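Local coordinates for sensor protein QseC (Escherichia coli, PDB 3JZ3) that serves as the membrane sensor kinase of the QseB/QseC two-component system, using ATP to phosphorylate a histidine and switching on the flagella regulon, at residues B[47-50]-B[51-55]. Numbering follows the deposited sequence.
With SO4 (sulfate ion), chain C.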
ATOM      1  N   GLY B  47      -5.602  -2.533   6.556  1.00 46.87           N
ATOM      2  CA  GLY B  47      -4.725  -1.900   5.572  1.00 43.64           C
ATOM      3  C   GLY B  47      -4.147  -2.903   4.591  1.00 42.30           C
ATOM      4  O   GLY B  47      -4.201  -2.700   3.374  1.00 40.57           O
ATOM      5  N   ILE B  48      -3.603  -3.991   5.132  1.00 41.58           N
ATOM      6  CA  ILE B  48      -3.059  -5.094   4.336  1.00 42.09           C
ATOM      7  C   ILE B  48      -4.151  -5.809   3.543  1.00 43.48           C
ATOM      8  O   ILE B  48      -3.922  -6.242   2.413  1.00 45.56           O
ATOM      9  CB  ILE B  48      -2.274  -6.094   5.234  1.00 42.28           C
ATOM     10  CG1 ILE B  48      -0.949  -5.468   5.702  1.00 44.19           C
ATOM     11  CG2 ILE B  48      -2.046  -7.446   4.536  1.00 40.36           C
ATOM     12  CD1 ILE B  48       0.012  -5.034   4.574  1.00 45.29           C
ATOM     13  N   ASP B  49      -5.337  -5.905   4.136  1.00 43.96           N
ATOM     14  CA  ASP B  49      -6.491  -6.544   3.511  1.00 45.12           C
ATOM     15  C   ASP B  49      -6.958  -5.798   2.257  1.00 39.75           C
ATOM     16  O   ASP B  49      -7.298  -6.419   1.249  1.00 36.24           O
ATOM     17  CB  ASP B  49      -7.638  -6.622   4.519  1.00 52.72           C
ATOM     18  CG  ASP B  49      -8.120  -8.034   4.740  1.00 58.78           C
ATOM     19  OD1 ASP B  49      -8.682  -8.625   3.791  1.00 63.47           O
ATOM     20  OD2 ASP B  49      -7.937  -8.548   5.869  1.00 60.01           O
ATOM     21  N   ARG B  50      -6.971  -4.469   2.338  1.00 34.02           N
ATOM     22  CA  ARG B  50      -7.388  -3.618   1.226  1.00 36.03           C
ATOM     23  C   ARG B  50      -6.359  -3.583   0.098  1.00 33.60           C
ATOM     24  O   ARG B  50      -6.723  -3.646  -1.073  1.00 33.82           O
ATOM     25  CB  ARG B  50      -7.669  -2.200   1.715  1.00 37.89           C
ATOM     26  CG  ARG B  50      -8.887  -2.090   2.604  1.00 38.45           C
ATOM     27  CD  ARG B  50      -8.863  -0.791   3.370  1.00 41.08           C
ATOM     28  NE  ARG B  50      -9.993  -0.698   4.283  1.00 41.42           N
ATOM     29  CZ  ARG B  50     -10.339   0.399   4.948  1.00 41.51           C
ATOM     30  NH1 ARG B  50      -9.640   1.521   4.809  1.00 41.08           N
ATOM     31  NH2 ARG B  50     -11.393   0.369   5.751  1.00 40.18           N
ATOM     32  N   ALA B  51      -5.081  -3.480   0.458  1.00 33.13           N
ATOM     33  CA  ALA B  51      -3.993  -3.525  -0.518  1.00 33.64           C
ATOM     34  C   ALA B  51      -3.930  -4.882  -1.211  1.00 34.25           C
ATOM     35  O   ALA B  51      -3.681  -4.956  -2.416  1.00 33.96           O
ATOM     36  CB  ALA B  51      -2.667  -3.198   0.142  1.00 34.06           C
ATOM     37  N   THR B  52      -4.173  -5.945  -0.443  1.00 35.28           N
ATOM     38  CA  THR B  52      -4.203  -7.318  -0.959  1.00 35.86           C
ATOM     39  C   THR B  52      -5.293  -7.489  -2.014  1.00 37.32           C
ATOM     40  O   THR B  52      -5.010  -7.912  -3.134  1.00 40.09           O
ATOM     41  CB  THR B  52      -4.408  -8.343   0.187  1.00 34.85           C
ATOM     42  OG1 THR B  52      -3.240  -8.371   1.015  1.00 31.57           O
ATOM     43  CG2 THR B  52      -4.672  -9.742  -0.352  1.00 34.20           C
ATOM     44  N   ARG B  53      -6.530  -7.152  -1.649  1.00 36.39           N
ATOM     45  CA  ARG B  53      -7.680  -7.229  -2.555  1.00 36.67           C
ATOM     46  C   ARG B  53      -7.450  -6.527  -3.896  1.00 37.40           C
ATOM     47  O   ARG B  53      -7.712  -7.106  -4.955  1.00 39.96           O
ATOM     48  CB  ARG B  53      -8.932  -6.685  -1.866  1.00 36.11           C
ATOM     49  CG  ARG B  53      -9.917  -7.767  -1.465  1.00 39.36           C
ATOM     50  CD  ARG B  53     -10.419  -7.607  -0.038  1.00 43.60           C
ATOM     51  NE  ARG B  53     -10.985  -6.292   0.259  1.00 43.50           N
ATOM     52  CZ  ARG B  53     -11.211  -5.842   1.494  1.00 44.35           C
ATOM     53  NH1 ARG B  53     -10.918  -6.597   2.551  1.00 44.09           N
ATOM     54  NH2 ARG B  53     -11.724  -4.635   1.678  1.00 41.65           N
ATOM     55  N   LEU B  54      -6.947  -5.295  -3.846  1.00 34.61           N
ATOM     56  CA  LEU B  54      -6.684  -4.518  -5.055  1.00 34.47           C
ATOM     57  C   LEU B  54      -5.578  -5.131  -5.918  1.00 36.35           C
ATOM     58  O   LEU B  54      -5.775  -5.354  -7.117  1.00 37.05           O
ATOM     59  CB  LEU B  54      -6.343  -3.064  -4.702  1.00 34.62           C
ATOM     60  CG  LEU B  54      -6.077  -2.078  -5.848  1.00 35.38           C
ATOM     61  CD1 LEU B  54      -7.245  -2.016  -6.836  1.00 33.23           C
ATOM     62  CD2 LEU B  54      -5.774  -0.695  -5.293  1.00 33.74           C
ATOM     63  N   VAL B  55      -4.425  -5.401  -5.304  1.00 35.23           N
ATOM     64  CA  VAL B  55      -3.254  -5.899  -6.030  1.00 33.70           C
ATOM     65  C   VAL B  55      -3.480  -7.327  -6.531  1.00 37.17           C
ATOM     66  O   VAL B  55      -3.034  -7.679  -7.626  1.00 37.21           O
ATOM     67  CB  VAL B  55      -1.949  -5.775  -5.192  1.00 33.30           C
ATOM     68  CG1 VAL B  55      -0.776  -6.432  -5.901  1.00 30.87           C
ATOM     69  CG2 VAL B  55      -1.630  -4.308  -4.912  1.00 29.33           C
TER
HETATM   70  S   SO4 C   1     -12.218  -3.547   5.033  1.00 98.25           S
HETATM   71  O1  SO4 C   1     -10.893  -3.988   4.603  1.00 98.55           O
HETATM   72  O2  SO4 C   1     -12.364  -2.113   4.791  1.00 98.08           O
HETATM   73  O3  SO4 C   1     -13.240  -4.268   4.278  1.00 98.54           O
HETATM   74  O4  SO4 C   1     -12.376  -3.819   6.458  1.00 98.24           O
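On one turn of helix 42-61, in the phospho-acceptor (HisKA) region of the kinase, R50 and R53 hold a sulfate ion, probably from the crystallisation liquor. R50 runs extended from CG to NE, long enough to carry its guanidinium past the helix surface; the edge of that group meets the anion, NE and NH2 both donating to sulfate O2, with NE at 2.8 Å. R53 is bent at chi2 (133°) and chi3 (54°), which folds it back over the backbone of D49, and its NH2 gives hydrogen bonds to sulfate O1 and, at 3.0 Å, to O3. The two guanidinium planes stand 63° apart, each edge-on to the sulfur, and the anion probably offsets their like charges. The shorter acid D49 reaches R53 by a salt bridge whose hydrogen bond is weak, OD1 to NH1 3.3 Å. R50 NH2 and NH1 also hydrogen-bond Q28 O and S30 O, and R53 NH2 makes a salt bridge to D72 OD1 of the second subunit. Round the helix, T52 OG1 donates a hydrogen bond to I48 O at 2.6 Å; T52 N reaches the same oxygen from the opposite face of the carbonyl plane. N124 ND2 of helix 115-131 hydrogen-bonds OG1, while I48 packs on that helix. This is alpha-helical i to i+4 hydrogen bonding, plus the side-chain bond to the i-4 carbonyl common for Thr and Ser in helices, beside an i, i+3 arginine pair that binds an anion here.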